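MutS2 protein (Thermus thermophilus, PDB 2ZQE) probably acts as a DNA endonuclease that suppresses homologous recombination, the part crystallised being its Smr domain. Local coordinates at residues Gln49-Arg52 / Glu53-Arg57. Residues are numbered along the deposited sequence; the frame is centred on the assembly and turned at random.
Sequences QAIR and EALRR
Four successive i to i+4 hydrogen bonds carry the helix from Gln49-Arg52 into Glu53-Arg57: Glu53 N to Gln49 O, Ala54 N to Ala50 O, Leu55 N to Ile51 O at 2.9 Å, and Arg56 N to Arg52 O. On the buried side Ile51 and Leu55 lie side by side and point the same way, with Ile51 CG2 3.8 Å from Leu55 CD1. Leu55 CG also rests on the Ile51 carbonyl, 3.2 Å from its O. This apolar strip faces the interior of the compact alpha/beta Smr domain, where helix 46-57 packs beside helix 14-30 through Leu18 and Leu25 and against the mixed four-stranded sheet through Val61, Phe64 and Val79. The outer side is polar. Arg56 runs extended from CG to NE; its chi1 of -66° points the chain back along the helix, and the near-perpendicular last torsion turns one face of the guanidinium over Arg52 O. Its NH1 forms a salt bridge with Glu53 OE1 at 2.9 Å, approaching nearly along the C-O axis of OE1, which itself lies 22° out of the Arg56 guanidinium plane. A water in that plane accepts from NH1 and donates to Gln49 O at 2.7 Å, giving that carbonyl a second donor beside Glu53 N. The two guanidinium planes stand 79° apart, and Arg52 NH2 comes within 3.8 Å of Arg56 NH2. A second water lies at the edge of both groups, accepting from Arg52 NE at 3.0 Å and from Arg56 NH2; it and the Glu53 carboxylate probably ease the like-charge approach.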
ATOM      1  N   GLN A  49       7.348  -2.601   6.307  1.00  5.46           N
ATOM      2  CA  GLN A  49       8.136  -1.479   6.801  1.00  6.59           C
ATOM      3  C   GLN A  49       8.544  -0.518   5.698  1.00  6.18           C
ATOM      4  O   GLN A  49       8.416   0.710   5.857  1.00  6.30           O
ATOM      5  CB  GLN A  49       9.368  -1.967   7.557  1.00  7.23           C
ATOM      6  CG  GLN A  49      10.126  -0.820   8.227  1.00 10.48           C
ATOM      7  CD  GLN A  49      10.825  -1.267   9.491  1.00 16.42           C
ATOM      8  OE1 GLN A  49      11.696  -2.119   9.450  1.00 15.83           O
ATOM      9  NE2 GLN A  49      10.450  -0.671  10.631  1.00 21.05           N
ATOM     10  N   ALA A  50       9.034  -1.071   4.582  1.00  5.52           N
ATOM     11  CA  ALA A  50       9.510  -0.242   3.477  1.00  5.72           C
ATOM     12  C   ALA A  50       8.363   0.534   2.842  1.00  5.42           C
ATOM     13  O   ALA A  50       8.494   1.718   2.536  1.00  5.39           O
ATOM     14  CB  ALA A  50      10.232  -1.085   2.428  1.00  6.01           C
ATOM     15  N   ILE A  51       7.226  -0.138   2.674  1.00  4.57           N
ATOM     16  CA  ILE A  51       6.032   0.508   2.126  1.00  4.09           C
ATOM     17  C   ILE A  51       5.503   1.642   3.030  1.00  4.30           C
ATOM     18  O   ILE A  51       5.218   2.759   2.550  1.00  4.02           O
ATOM     19  CB  ILE A  51       4.940  -0.527   1.836  1.00  3.96           C
ATOM     20  CG1 ILE A  51       5.373  -1.403   0.670  1.00  3.40           C
ATOM     21  CG2 ILE A  51       3.587   0.182   1.542  1.00  3.95           C
ATOM     22  CD1 ILE A  51       4.554  -2.687   0.520  1.00  4.60           C
ATOM     23  N   ARG A  52       5.386   1.380   4.325  1.00  4.99           N
ATOM     24  CA  ARG A  52       4.901   2.417   5.237  1.00  5.37           C
ATOM     25  C   ARG A  52       5.793   3.657   5.174  1.00  5.71           C
ATOM     26  O   ARG A  52       5.287   4.778   5.102  1.00  5.84           O
ATOM     27  CB  ARG A  52       4.801   1.898   6.669  1.00  5.60           C
ATOM     28  CG  ARG A  52       3.635   0.924   6.860  1.00  4.95           C
ATOM     29  CD  ARG A  52       3.725   0.146   8.179  1.00  5.16           C
ATOM     30  NE  ARG A  52       3.609   0.980   9.379  1.00  6.11           N
ATOM     31  CZ  ARG A  52       2.454   1.378   9.927  1.00  7.48           C
ATOM     32  NH1 ARG A  52       1.286   1.070   9.372  1.00  6.26           N
ATOM     33  NH2 ARG A  52       2.469   2.089  11.046  1.00  7.42           N
ATOM     34  N   GLU A  53       7.109   3.460   5.154  1.00  5.84           N
ATOM     35  CA  GLU A  53       8.014   4.614   5.085  1.00  6.98           C
ATOM     36  C   GLU A  53       7.879   5.380   3.749  1.00  7.00           C
ATOM     37  O   GLU A  53       7.855   6.623   3.715  1.00  7.11           O
ATOM     38  CB  GLU A  53       9.460   4.188   5.375  1.00  7.96           C
ATOM     39  CG  GLU A  53      10.432   5.368   5.463  1.00 10.22           C
ATOM     40  CD  GLU A  53      10.214   6.315   6.655  1.00 13.62           C
ATOM     41  OE1 GLU A  53       9.430   6.024   7.587  1.00 12.09           O
ATOM     42  OE2 GLU A  53      10.874   7.384   6.661  1.00 15.76           O
ATOM     43  N   ALA A  54       7.747   4.640   2.645  1.00  6.18           N
ATOM     44  CA  ALA A  54       7.495   5.279   1.350  1.00  6.26           C
ATOM     45  C   ALA A  54       6.207   6.119   1.367  1.00  6.38           C
ATOM     46  O   ALA A  54       6.158   7.248   0.825  1.00  6.62           O
ATOM     47  CB  ALA A  54       7.447   4.238   0.246  1.00  6.60           C
ATOM     48  N   LEU A  55       5.169   5.588   2.019  1.00  5.39           N
ATOM     49  CA  LEU A  55       3.868   6.273   2.075  1.00  4.82           C
ATOM     50  C   LEU A  55       3.949   7.556   2.893  1.00  4.57           C
ATOM     51  O   LEU A  55       3.300   8.543   2.550  1.00  5.37           O
ATOM     52  CB  LEU A  55       2.796   5.350   2.653  1.00  4.39           C
ATOM     53  CG  LEU A  55       2.422   4.139   1.793  1.00  4.25           C
ATOM     54  CD1 LEU A  55       1.502   3.182   2.567  1.00  4.94           C
ATOM     55  CD2 LEU A  55       1.783   4.543   0.425  1.00  5.85           C
ATOM     56  N   ARG A  56       4.746   7.537   3.959  1.00  5.11           N
ATOM     57  CA  ARG A  56       4.990   8.757   4.745  1.00  5.39           C
ATOM     58  C   ARG A  56       5.505   9.901   3.886  1.00  6.55           C
ATOM     59  O   ARG A  56       5.155  11.066   4.133  1.00  6.79           O
ATOM     60  CB  ARG A  56       5.978   8.512   5.897  1.00  4.94           C
ATOM     61  CG  ARG A  56       5.401   7.551   6.941  1.00  4.99           C
ATOM     62  CD  ARG A  56       6.257   7.487   8.204  1.00  6.23           C
ATOM     63  NE  ARG A  56       5.615   6.531   9.104  1.00  7.27           N
ATOM     64  CZ  ARG A  56       5.960   5.249   9.213  1.00  7.70           C
ATOM     65  NH1 ARG A  56       6.985   4.761   8.521  1.00  8.03           N
ATOM     66  NH2 ARG A  56       5.258   4.448  10.008  1.00  7.02           N
ATOM     67  N   ARG A  57       6.306   9.567   2.870  1.00  7.76           N
ATOM     68  CA  ARG A  57       6.961  10.569   2.025  1.00  8.56           C
ATOM     69  C   ARG A  57       6.160  10.917   0.775  1.00  9.24           C
ATOM     70  O   ARG A  57       6.531  11.821   0.015  1.00  9.44           O
ATOM     71  CB  ARG A  57       8.341  10.044   1.598  1.00  9.06           C
ATOM     72  CG  ARG A  57       9.278   9.740   2.735  1.00 11.48           C
ATOM     73  CD  ARG A  57      10.400   8.809   2.313  1.00 17.44           C
ATOM     74  NE  ARG A  57      11.509   9.492   1.655  1.00 26.07           N
ATOM     75  CZ  ARG A  57      11.604   9.712   0.343  1.00 28.61           C
ATOM     76  NH1 ARG A  57      10.644   9.312  -0.485  1.00 30.96           N
ATOM     77  NH2 ARG A  57      12.673  10.332  -0.145  1.00 30.05           N
TER
HETATM   78  O   HOH W   1       8.267   2.022   8.242  1.00 11.04           O
HETATM   79  O   HOH W   2       6.451   1.507  10.171  1.00 14.70           O